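Local structure of chitinase (Chromobacterium violaceum, 4TXG) at residues L377-F383 with Y759-G765; G434-N440 with H722-N726; W443-R449 with L730-F734. The protein probably hydrolyses the glycosidic bonds of chitin, as a family GH18 chitinase. One frame throughout, in Å; residues are numbered along the deposited sequence.

Interaction 1: residues L377-F383 with Y759-G765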
loop_
_atom_site.group_PDB
_atom_site.type_symbol
_atom_site.label_atom_id
_atom_site.label_comp_id
_atom_site.label_asym_id
_atom_site.label_seq_id
_atom_site.Cartn_x
_atom_site.Cartn_y
_atom_site.Cartn_z
ATOM N N LEU A 377 8.967 -6.772 -2.669
ATOM C CA LEU A 377 8.943 -6.221 -4.020
ATOM C C LEU A 377 9.994 -6.850 -4.924
ATOM O O LEU A 377 9.878 -6.791 -6.154
ATOM C CB LEU A 377 9.129 -4.703 -3.962
ATOM C CG LEU A 377 7.925 -3.930 -3.409
ATOM C CD1 LEU A 377 8.321 -2.487 -3.114
ATOM C CD2 LEU A 377 6.710 -3.967 -4.350
ATOM N N ARG A 378 11.012 -7.474 -4.329
ATOM C CA ARG A 378 12.036 -8.123 -5.148
ATOM C C ARG A 378 11.420 -9.281 -5.945
ATOM O O ARG A 378 11.944 -9.684 -6.979
ATOM C CB ARG A 378 13.196 -8.621 -4.283
ATOM C CG ARG A 378 14.351 -9.215 -5.079
ATOM C CD ARG A 378 15.547 -9.480 -4.178
ATOM N NE ARG A 378 16.087 -8.250 -3.602
ATOM C CZ ARG A 378 17.123 -7.578 -4.098
ATOM N NH1 ARG A 378 17.736 -8.007 -5.189
ATOM N NH2 ARG A 378 17.554 -6.475 -3.491
ATOM N N GLY A 379 10.291 -9.796 -5.467
ATOM C CA GLY A 379 9.603 -10.872 -6.155
ATOM C C GLY A 379 8.383 -10.411 -6.938
ATOM O O GLY A 379 7.547 -11.224 -7.306
ATOM N N MET A 380 8.280 -9.112 -7.197
ATOM C CA MET A 380 7.108 -8.593 -7.904
ATOM C C MET A 380 7.466 -7.876 -9.213
ATOM O O MET A 380 6.760 -6.952 -9.639
ATOM C CB MET A 380 6.313 -7.684 -6.953
ATOM C CG MET A 380 5.745 -8.494 -5.771
ATOM S SD MET A 380 5.042 -7.564 -4.399
ATOM C CE MET A 380 3.674 -6.775 -5.229
ATOM N N GLU A 381 8.549 -8.343 -9.844
ATOM C CA GLU A 381 8.990 -7.881 -11.161
ATOM C C GLU A 381 9.088 -6.352 -11.185
ATOM O O GLU A 381 9.863 -5.799 -10.414
ATOM C CB GLU A 381 8.059 -8.446 -12.248
ATOM C CG GLU A 381 8.115 -9.999 -12.217
ATOM C CD GLU A 381 7.443 -10.694 -13.389
ATOM O OE1 GLU A 381 6.977 -10.002 -14.323
ATOM O OE2 GLU A 381 7.396 -11.953 -13.377
ATOM N N THR A 382 8.314 -5.677 -12.031
ATOM C CA THR A 382 8.278 -4.210 -12.021
ATOM C C THR A 382 6.899 -3.658 -11.640
ATOM O O THR A 382 6.574 -2.508 -11.955
ATOM C CB THR A 382 8.672 -3.622 -13.399
ATOM O OG1 THR A 382 7.721 -4.029 -14.397
ATOM C CG2 THR A 382 10.057 -4.096 -13.810
ATOM N N PHE A 383 6.105 -4.467 -10.949
ATOM C CA PHE A 383 4.732 -4.093 -10.595
ATOM C C PHE A 383 3.976 -3.565 -11.819
ATOM O O PHE A 383 3.401 -2.472 -11.798
ATOM C CB PHE A 383 4.714 -3.058 -9.461
ATOM C CG PHE A 383 3.556 -3.248 -8.514
ATOM C CD1 PHE A 383 2.266 -3.392 -9.009
ATOM C CD2 PHE A 383 3.762 -3.336 -7.147
ATOM C CE1 PHE A 383 1.196 -3.581 -8.157
ATOM C CE2 PHE A 383 2.687 -3.533 -6.291
ATOM C CZ PHE A 383 1.415 -3.658 -6.798
ATOM N N TYR A 759 20.357 -4.110 -11.928
ATOM C CA TYR A 759 20.261 -3.078 -10.898
ATOM C C TYR A 759 20.068 -3.764 -9.539
ATOM O O TYR A 759 19.874 -4.980 -9.483
ATOM C CB TYR A 759 19.136 -2.083 -11.200
ATOM C CG TYR A 759 17.791 -2.707 -11.507
ATOM C CD1 TYR A 759 17.465 -3.128 -12.795
ATOM C CD2 TYR A 759 16.834 -2.844 -10.515
ATOM C CE1 TYR A 759 16.225 -3.698 -13.077
ATOM C CE2 TYR A 759 15.600 -3.410 -10.786
ATOM C CZ TYR A 759 15.303 -3.836 -12.069
ATOM O OH TYR A 759 14.069 -4.389 -12.330
ATOM N N TYR A 760 20.130 -3.001 -8.449
ATOM C CA TYR A 760 20.381 -3.624 -7.150
ATOM C C TYR A 760 19.275 -3.541 -6.108
ATOM O O TYR A 760 19.314 -4.283 -5.125
ATOM C CB TYR A 760 21.675 -3.056 -6.566
ATOM C CG TYR A 760 22.842 -3.588 -7.342
ATOM C CD1 TYR A 760 23.317 -4.871 -7.102
ATOM C CD2 TYR A 760 23.420 -2.848 -8.365
ATOM C CE1 TYR A 760 24.362 -5.390 -7.827
ATOM C CE2 TYR A 760 24.475 -3.367 -9.103
ATOM C CZ TYR A 760 24.937 -4.637 -8.823
ATOM O OH TYR A 760 25.987 -5.169 -9.535
ATOM N N LEU A 761 18.294 -2.668 -6.316
ATOM C CA LEU A 761 17.084 -2.676 -5.496
ATOM C C LEU A 761 15.869 -2.596 -6.414
ATOM O O LEU A 761 15.982 -2.132 -7.555
ATOM C CB LEU A 761 17.082 -1.526 -4.483
ATOM C CG LEU A 761 17.991 -1.715 -3.256
ATOM C CD1 LEU A 761 18.141 -0.407 -2.474
ATOM C CD2 LEU A 761 17.458 -2.817 -2.353
ATOM N N PRO A 762 14.699 -3.042 -5.927
ATOM C CA PRO A 762 13.531 -3.092 -6.815
ATOM C C PRO A 762 13.109 -1.744 -7.394
ATOM O O PRO A 762 13.296 -0.693 -6.767
ATOM C CB PRO A 762 12.435 -3.652 -5.903
ATOM C CG PRO A 762 13.200 -4.546 -4.943
ATOM C CD PRO A 762 14.448 -3.738 -4.651
ATOM N N ILE A 763 12.547 -1.802 -8.604
ATOM C CA ILE A 763 11.933 -0.651 -9.258
ATOM C C ILE A 763 10.582 -1.046 -9.838
ATOM O O ILE A 763 10.323 -2.230 -10.094
ATOM C CB ILE A 763 12.808 -0.089 -10.416
ATOM C CG1 ILE A 763 12.851 -1.094 -11.568
ATOM C CG2 ILE A 763 14.224 0.269 -9.921
ATOM C CD1 ILE A 763 13.621 -0.616 -12.793
ATOM N N SER A 764 9.714 -0.055 -10.019
ATOM C CA SER A 764 8.529 -0.215 -10.852
ATOM C C SER A 764 8.764 0.591 -12.128
ATOM O O SER A 764 9.772 1.304 -12.249
ATOM C CB SER A 764 7.251 0.240 -10.134
ATOM O OG SER A 764 7.281 1.625 -9.824
ATOM N N GLY A 765 7.854 0.475 -13.079
ATOM C CA GLY A 765 8.054 1.101 -14.372
ATOM C C GLY A 765 9.002 0.274 -15.226
ATOM O O GLY A 765 8.803 -0.929 -15.378
HETATM O O HOH W 1 12.440 -4.435 -10.085
HETATM O O HOH W 2 4.948 -0.434 -13.250
HETATM O O HOH W 3 6.239 -1.923 -15.210
#
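The guanidinium group of Arg378 takes the carbonyl oxygen of Tyr760 at its edge. Arg378 NH2 donates to Tyr760 O over 3.3 Å with an N-H...O angle of 154°. The oxygen sits 18° out of the guanidinium plane. The ring of Tyr759 is the second flat group. Ile763 CD1 lies over one of its faces, displaced toward the rim, while Leu761 O and a water lie in plane at its edge. The contact joins two parts of the enzyme. Residues 377-383 form a loop of the GH18 TIM barrel, following helix 374-377. Residues 759-765 connect strands 752-758 and 767-773, which belong to the two main sheets of the C-terminal beta domain.

The barrel loop is a pair of successive beta turns, type I from Leu377 to Met380 and type II' from Met380 to Phe383. Arg378 leaves the first turn with CG anti to the backbone N (chi1 -176°) and bends at chi3 to reach Tyr760. Its NH1 bonds to Asn672 O, so two backbone carbonyls fix the guanidinium. Pro762 packs against the first turn, with CG 3.7 Å from the backbone N of Arg378 and CB 4.0 Å from Leu377 CB.

Waters join the second turn to its partner. One links Glu381 O, Ile763 N and Tyr759 OH. Another lies between Gly765 N and Thr382 O, whose direct bond is weak. Thr382 CA makes a CH...O contact with Ile763 O at 3.4 Å. A third water bridges Thr382 OG1, at 2.7 Å, and Gly765 O, at 2.8 Å.

Interaction 2: residues G434-N440 with H722-N726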
loop_
_atom_site.group_PDB
_atom_site.type_symbol
_atom_site.label_atom_id
_atom_site.label_comp_id
_atom_site.label_asym_id
_atom_site.label_seq_id
_atom_site.Cartn_x
_atom_site.Cartn_y
_atom_site.Cartn_z
ATOM N N GLY A 434 25.054 1.288 -2.954
ATOM C CA GLY A 434 25.247 2.731 -2.988
ATOM C C GLY A 434 24.733 3.481 -1.770
ATOM O O GLY A 434 24.222 4.597 -1.890
ATOM N N ASN A 435 24.875 2.855 -0.606
ATOM C CA ASN A 435 24.401 3.387 0.676
ATOM C C ASN A 435 22.938 3.813 0.697
ATOM O O ASN A 435 22.561 4.766 1.386
ATOM C CB ASN A 435 25.272 4.546 1.117
ATOM C CG ASN A 435 26.612 4.075 1.631
ATOM O OD1 ASN A 435 27.602 4.118 0.910
ATOM N ND2 ASN A 435 26.639 3.576 2.874
ATOM N N ILE A 436 22.118 3.078 -0.041
ATOM C CA ILE A 436 20.677 3.251 0.025
ATOM C C ILE A 436 20.078 2.240 0.992
ATOM O O ILE A 436 20.189 1.036 0.775
ATOM C CB ILE A 436 20.038 3.092 -1.359
ATOM C CG1 ILE A 436 20.554 4.209 -2.284
ATOM C CG2 ILE A 436 18.503 3.112 -1.258
ATOM C CD1 ILE A 436 19.885 4.255 -3.629
ATOM N N GLY A 437 19.461 2.730 2.066
ATOM C CA GLY A 437 18.712 1.866 2.974
ATOM C C GLY A 437 17.231 1.939 2.634
ATOM O O GLY A 437 16.728 3.025 2.385
ATOM N N TYR A 438 16.524 0.807 2.634
ATOM C CA TYR A 438 15.194 0.785 2.011
ATOM C C TYR A 438 14.000 0.548 2.935
ATOM O O TYR A 438 12.863 0.588 2.468
ATOM C CB TYR A 438 15.156 -0.272 0.898
ATOM C CG TYR A 438 15.545 -1.651 1.364
ATOM C CD1 TYR A 438 14.604 -2.511 1.919
ATOM C CD2 TYR A 438 16.859 -2.083 1.265
ATOM C CE1 TYR A 438 14.968 -3.771 2.361
ATOM C CE2 TYR A 438 17.227 -3.340 1.696
ATOM C CZ TYR A 438 16.283 -4.176 2.239
ATOM O OH TYR A 438 16.665 -5.425 2.670
ATOM N N LEU A 439 14.228 0.305 4.226
ATOM C CA LEU A 439 13.115 0.023 5.137
ATOM C C LEU A 439 12.517 1.321 5.671
ATOM O O LEU A 439 12.570 1.604 6.872
ATOM C CB LEU A 439 13.564 -0.873 6.305
ATOM C CG LEU A 439 13.779 -2.352 5.974
ATOM C CD1 LEU A 439 14.166 -3.141 7.215
ATOM C CD2 LEU A 439 12.520 -2.936 5.334
ATOM N N ASN A 440 11.951 2.114 4.775
ATOM C CA ASN A 440 11.395 3.396 5.180
ATOM C C ASN A 440 10.388 3.899 4.160
ATOM O O ASN A 440 10.400 3.487 3.005
ATOM C CB ASN A 440 12.516 4.426 5.390
ATOM C CG ASN A 440 13.383 4.604 4.149
ATOM O OD1 ASN A 440 13.066 5.408 3.277
ATOM N ND2 ASN A 440 14.475 3.844 4.061
ATOM N N HIS A 722 19.567 11.071 -7.650
ATOM C CA HIS A 722 20.091 10.816 -6.320
ATOM C C HIS A 722 21.488 10.208 -6.350
ATOM O O HIS A 722 21.730 9.229 -7.050
ATOM C CB HIS A 722 19.174 9.892 -5.522
ATOM C CG HIS A 722 19.703 9.601 -4.159
ATOM N ND1 HIS A 722 19.472 10.430 -3.078
ATOM C CD2 HIS A 722 20.528 8.624 -3.708
ATOM C CE1 HIS A 722 20.108 9.961 -2.022
ATOM N NE2 HIS A 722 20.760 8.863 -2.379
ATOM N N SER A 723 22.382 10.776 -5.546
ATOM C CA SER A 723 23.711 10.216 -5.341
ATOM C C SER A 723 24.026 10.183 -3.853
ATOM O O SER A 723 23.510 10.994 -3.084
ATOM C CB SER A 723 24.767 11.032 -6.091
ATOM O OG SER A 723 24.483 11.060 -7.479
ATOM N N GLY A 724 24.866 9.239 -3.450
ATOM C CA GLY A 724 25.273 9.134 -2.063
ATOM C C GLY A 724 24.232 8.455 -1.202
ATOM O O GLY A 724 23.255 7.894 -1.701
ATOM N N SER A 725 24.449 8.516 0.105
ATOM C CA SER A 725 23.531 7.933 1.074
ATOM C C SER A 725 22.137 8.566 0.982
ATOM O O SER A 725 22.012 9.711 0.541
ATOM C CB SER A 725 24.117 8.105 2.473
ATOM O OG SER A 725 23.120 8.297 3.439
ATOM N N ASN A 726 21.098 7.825 1.371
ATOM C CA ASN A 726 19.749 8.395 1.407
ATOM C C ASN A 726 19.325 8.742 2.831
ATOM O O ASN A 726 18.141 8.852 3.131
ATOM C CB ASN A 726 18.715 7.469 0.735
ATOM C CG ASN A 726 18.500 6.146 1.479
ATOM O OD1 ASN A 726 19.419 5.598 2.082
ATOM N ND2 ASN A 726 17.277 5.621 1.407
HETATM O O HOH W 4 14.580 6.763 1.335
#
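Asn726 grips the peptide backbone of Gly437 with both ends of its side-chain amide. Asn726 OD1 accepts from Gly437 N at 2.9 Å, with an N-H...O angle of 163°. Asn726 ND2 donates to Gly437 O at 2.8 Å, and this bond is nearly straight at 170°. The oxygen lies in the amide plane of Asn726. Two bonds of this kind fix the rotation of the amide. Its CG stands between the backbone N and the carbonyl carbon (chi1 66°), which turns the group toward Gly437.

Gly437 O has a second donor, Asn440 ND2, which approaches from above the carbonyl plane at 2.9 Å. A water that accepts from Asn726 ND2 also donates to Asn440 OD1. Asn440 is the N-cap of helix 441-448, and its OD1 accepts from Trp443 N. The loop that leads into a helix of the TIM barrel is therefore tied to a loop of the C-terminal beta domain, between strands 716-719 and 734-740.

Asn435 O receives a weak bond from Asn726 N and a CH...O contact from Ser725 CA at 3.3 Å. Asn726 OD1 is also 3.3 Å from Asn435 O, but both are acceptors and no bond joins them. Ser725 OG bonds to Val727 N. His722 is satisfied at both nitrogens: NE2 donates to Gly724 O, well out of that carbonyl's plane, and ND1 accepts from Lys731 N. Ile436 CG2 lies against the Asn726 amide, 3.9 Å from ND2, the two side chains crossing at about a right angle. Asn435 CB meets Ser725 CB at 4.0 Å.

Interaction 3: residues W443-R449 with L730-F734. With CS (cesium ion), chain G.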
loop_
_atom_site.group_PDB
_atom_site.type_symbol
_atom_site.label_atom_id
_atom_site.label_comp_id
_atom_site.label_asym_id
_atom_site.label_seq_id
_atom_site.Cartn_x
_atom_site.Cartn_y
_atom_site.Cartn_z
ATOM N N TRP A 443 11.588 5.560 0.848
ATOM C CA TRP A 443 12.095 4.641 -0.179
ATOM C C TRP A 443 10.925 4.018 -0.930
ATOM O O TRP A 443 10.926 3.946 -2.166
ATOM C CB TRP A 443 12.987 3.535 0.426
ATOM C CG TRP A 443 13.486 2.586 -0.642
ATOM C CD1 TRP A 443 14.641 2.690 -1.361
ATOM C CD2 TRP A 443 12.809 1.422 -1.136
ATOM N NE1 TRP A 443 14.734 1.651 -2.266
ATOM C CE2 TRP A 443 13.620 0.857 -2.144
ATOM C CE3 TRP A 443 11.598 0.790 -0.807
ATOM C CZ2 TRP A 443 13.262 -0.301 -2.838
ATOM C CZ3 TRP A 443 11.232 -0.358 -1.502
ATOM C CH2 TRP A 443 12.066 -0.895 -2.509
ATOM N N ALA A 444 9.918 3.571 -0.181
ATOM C CA ALA A 444 8.748 2.935 -0.782
ATOM C C ALA A 444 8.002 3.886 -1.717
ATOM O O ALA A 444 7.559 3.490 -2.793
ATOM C CB ALA A 444 7.812 2.420 0.306
ATOM N N TYR A 445 7.829 5.137 -1.296
ATOM C CA TYR A 445 7.212 6.131 -2.168
ATOM C C TYR A 445 7.982 6.222 -3.488
ATOM O O TYR A 445 7.403 6.201 -4.584
ATOM C CB TYR A 445 7.174 7.502 -1.485
ATOM C CG TYR A 445 6.974 8.643 -2.455
ATOM C CD1 TYR A 445 5.727 8.885 -3.035
ATOM C CD2 TYR A 445 8.034 9.472 -2.801
ATOM C CE1 TYR A 445 5.548 9.924 -3.932
ATOM C CE2 TYR A 445 7.855 10.518 -3.695
ATOM C CZ TYR A 445 6.620 10.733 -4.257
ATOM O OH TYR A 445 6.454 11.770 -5.158
ATOM N N HIS A 446 9.296 6.320 -3.381
ATOM C CA HIS A 446 10.109 6.491 -4.575
ATOM C C HIS A 446 10.100 5.247 -5.452
ATOM O O HIS A 446 10.191 5.356 -6.683
ATOM C CB HIS A 446 11.527 6.897 -4.181
ATOM C CG HIS A 446 11.630 8.358 -3.873
ATOM N ND1 HIS A 446 11.431 9.319 -4.836
ATOM C CD2 HIS A 446 11.831 9.015 -2.706
ATOM C CE1 HIS A 446 11.543 10.519 -4.283
ATOM N NE2 HIS A 446 11.793 10.362 -2.999
ATOM N N TYR A 447 9.947 4.076 -4.841
ATOM C CA TYR A 447 9.750 2.863 -5.629
ATOM C C TYR A 447 8.503 3.008 -6.518
ATOM O O TYR A 447 8.550 2.759 -7.727
ATOM C CB TYR A 447 9.616 1.613 -4.719
ATOM C CG TYR A 447 9.118 0.399 -5.481
ATOM C CD1 TYR A 447 7.754 0.178 -5.658
ATOM C CD2 TYR A 447 10.009 -0.506 -6.064
ATOM C CE1 TYR A 447 7.293 -0.902 -6.382
ATOM C CE2 TYR A 447 9.543 -1.594 -6.786
ATOM C CZ TYR A 447 8.179 -1.781 -6.941
ATOM O OH TYR A 447 7.688 -2.876 -7.658
ATOM N N TYR A 448 7.388 3.404 -5.918
ATOM C CA TYR A 448 6.125 3.419 -6.663
ATOM C C TYR A 448 6.080 4.511 -7.733
ATOM O O TYR A 448 5.330 4.394 -8.702
ATOM C CB TYR A 448 4.934 3.527 -5.689
ATOM C CG TYR A 448 4.696 2.162 -5.064
ATOM C CD1 TYR A 448 4.072 1.156 -5.785
ATOM C CD2 TYR A 448 5.158 1.861 -3.785
ATOM C CE1 TYR A 448 3.895 -0.114 -5.256
ATOM C CE2 TYR A 448 4.982 0.584 -3.241
ATOM C CZ TYR A 448 4.344 -0.393 -3.983
ATOM O OH TYR A 448 4.159 -1.673 -3.474
ATOM N N ARG A 449 6.905 5.548 -7.598
ATOM C CA ARG A 449 6.960 6.579 -8.636
ATOM C C ARG A 449 7.565 6.069 -9.940
ATOM O O ARG A 449 7.482 6.740 -10.970
ATOM C CB ARG A 449 7.750 7.793 -8.150
ATOM C CG ARG A 449 7.004 8.605 -7.107
ATOM C CD ARG A 449 5.809 9.334 -7.748
ATOM N NE ARG A 449 6.303 10.476 -8.512
ATOM C CZ ARG A 449 6.508 10.461 -9.813
ATOM N NH1 ARG A 449 6.221 9.373 -10.516
ATOM N NH2 ARG A 449 6.986 11.533 -10.418
ATOM N N LEU A 730 15.753 10.339 -0.090
ATOM C CA LEU A 730 16.265 10.344 -1.455
ATOM C C LEU A 730 16.154 11.761 -2.025
ATOM O O LEU A 730 15.186 12.460 -1.745
ATOM C CB LEU A 730 15.497 9.335 -2.311
ATOM C CG LEU A 730 15.845 7.883 -1.963
ATOM C CD1 LEU A 730 14.735 6.916 -2.409
ATOM C CD2 LEU A 730 17.177 7.524 -2.603
ATOM N N LYS A 731 17.143 12.187 -2.813
ATOM C CA LYS A 731 17.256 13.598 -3.183
ATOM C C LYS A 731 16.567 13.961 -4.494
ATOM O O LYS A 731 16.598 15.121 -4.916
ATOM C CB LYS A 731 18.731 14.001 -3.259
ATOM C CG LYS A 731 19.455 13.924 -1.923
ATOM C CD LYS A 731 20.963 13.936 -2.140
ATOM C CE LYS A 731 21.720 13.549 -0.875
ATOM N NZ LYS A 731 23.145 13.230 -1.188
ATOM N N GLY A 732 15.954 12.978 -5.138
ATOM C CA GLY A 732 15.214 13.207 -6.365
ATOM C C GLY A 732 14.332 12.012 -6.677
ATOM O O GLY A 732 14.420 10.987 -6.005
ATOM N N ASP A 733 13.486 12.152 -7.696
ATOM C CA ASP A 733 12.571 11.091 -8.120
ATOM C C ASP A 733 13.216 10.063 -9.058
ATOM O O ASP A 733 12.970 8.858 -8.929
ATOM C CB ASP A 733 11.353 11.687 -8.839
ATOM C CG ASP A 733 10.434 12.468 -7.916
ATOM O OD1 ASP A 733 10.546 12.334 -6.680
ATOM O OD2 ASP A 733 9.568 13.208 -8.439
ATOM N N PHE A 734 14.003 10.535 -10.022
ATOM C CA PHE A 734 14.475 9.635 -11.069
ATOM C C PHE A 734 15.938 9.767 -11.395
ATOM O O PHE A 734 16.513 10.854 -11.355
ATOM C CB PHE A 734 13.682 9.857 -12.359
ATOM C CG PHE A 734 12.206 9.679 -12.192
ATOM C CD1 PHE A 734 11.682 8.427 -11.913
ATOM C CD2 PHE A 734 11.347 10.761 -12.302
ATOM C CE1 PHE A 734 10.314 8.252 -11.766
ATOM C CE2 PHE A 734 9.973 10.600 -12.137
ATOM C CZ PHE A 734 9.456 9.349 -11.873
HETATM CS CS CS G . 16.930 13.370 -13.028
HETATM O O HOH W 5 8.564 13.535 -5.227
HETATM O O HOH W 6 11.036 8.027 -7.239
HETATM O O HOH W 7 12.611 12.000 -0.988
HETATM O O HOH W 8 14.661 12.569 -15.200
#
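His446 holds CG anti to its carbonyl carbon (chi1 -81°), and this turns the imidazole toward Leu730 and Asp733. Arg449 starts the same way, then bends at chi2 and chi3, which folds its guanidinium back to Phe734. His446 lies on helix 441-448 of the TIM barrel. Its partners lead into strand 734-740 of the C-terminal beta domain.

Leu730 CD1 packs against the imidazole, 3.6 Å from His446 CD2. Asp733 OD1 approaches the edge of the same ring, 3.2 Å from His446 CE1. Tyr445 CD2 covers the centre of one ring face. The Arg449 guanidinium crosses the end of Phe734, their planes 80° apart, with NH1 3.5 Å from Phe734 CZ. Arg449 O lies at the edge of the Phe734 ring, 3.3 Å from CE1. Arg449 NH2 and Asp733 OD2 form a long salt bridge of 3.7 Å.

Apart from that salt bridge, water carries the polar links. One joins His446 ND1 and His446 O to Asp733 O. A second joins His446 NE2 to Leu730 O at 2.7 Å, and a third joins Tyr445 OH to Asp733 OD1. Phe734 O binds a cesium ion at 3.0 Å, together with Ser719 OG. Both imidazole nitrogens are bonded to water and the carboxylate meets the polarised C-H at CE1, so His446 is tied to the loop without a direct hydrogen bond.

In the fold
All three contacts seat the C-terminal beta domain on the TIM barrel, on and around helix 441-448. Interactions 2 and 3 lie closest, with centres 10 Å apart. His722 ND1 and Lys731 N, 2.9 Å apart, tie their beta-domain segments together. Interaction 1 is centred about 13 Å from interaction 3. Ser764 OG lies 2.7 Å from Tyr447 O, and the Tyr447 ring packs against Pro762 and Ile763. Leu761 extends interaction 1 toward interaction 2, where its CD2 is 3.7 Å from Tyr438 CD2. A cesium ion is bound within interaction 3, at Phe734 O. A cesium ion also lies about 6 Å from the side chain of Ser725 in interaction 2.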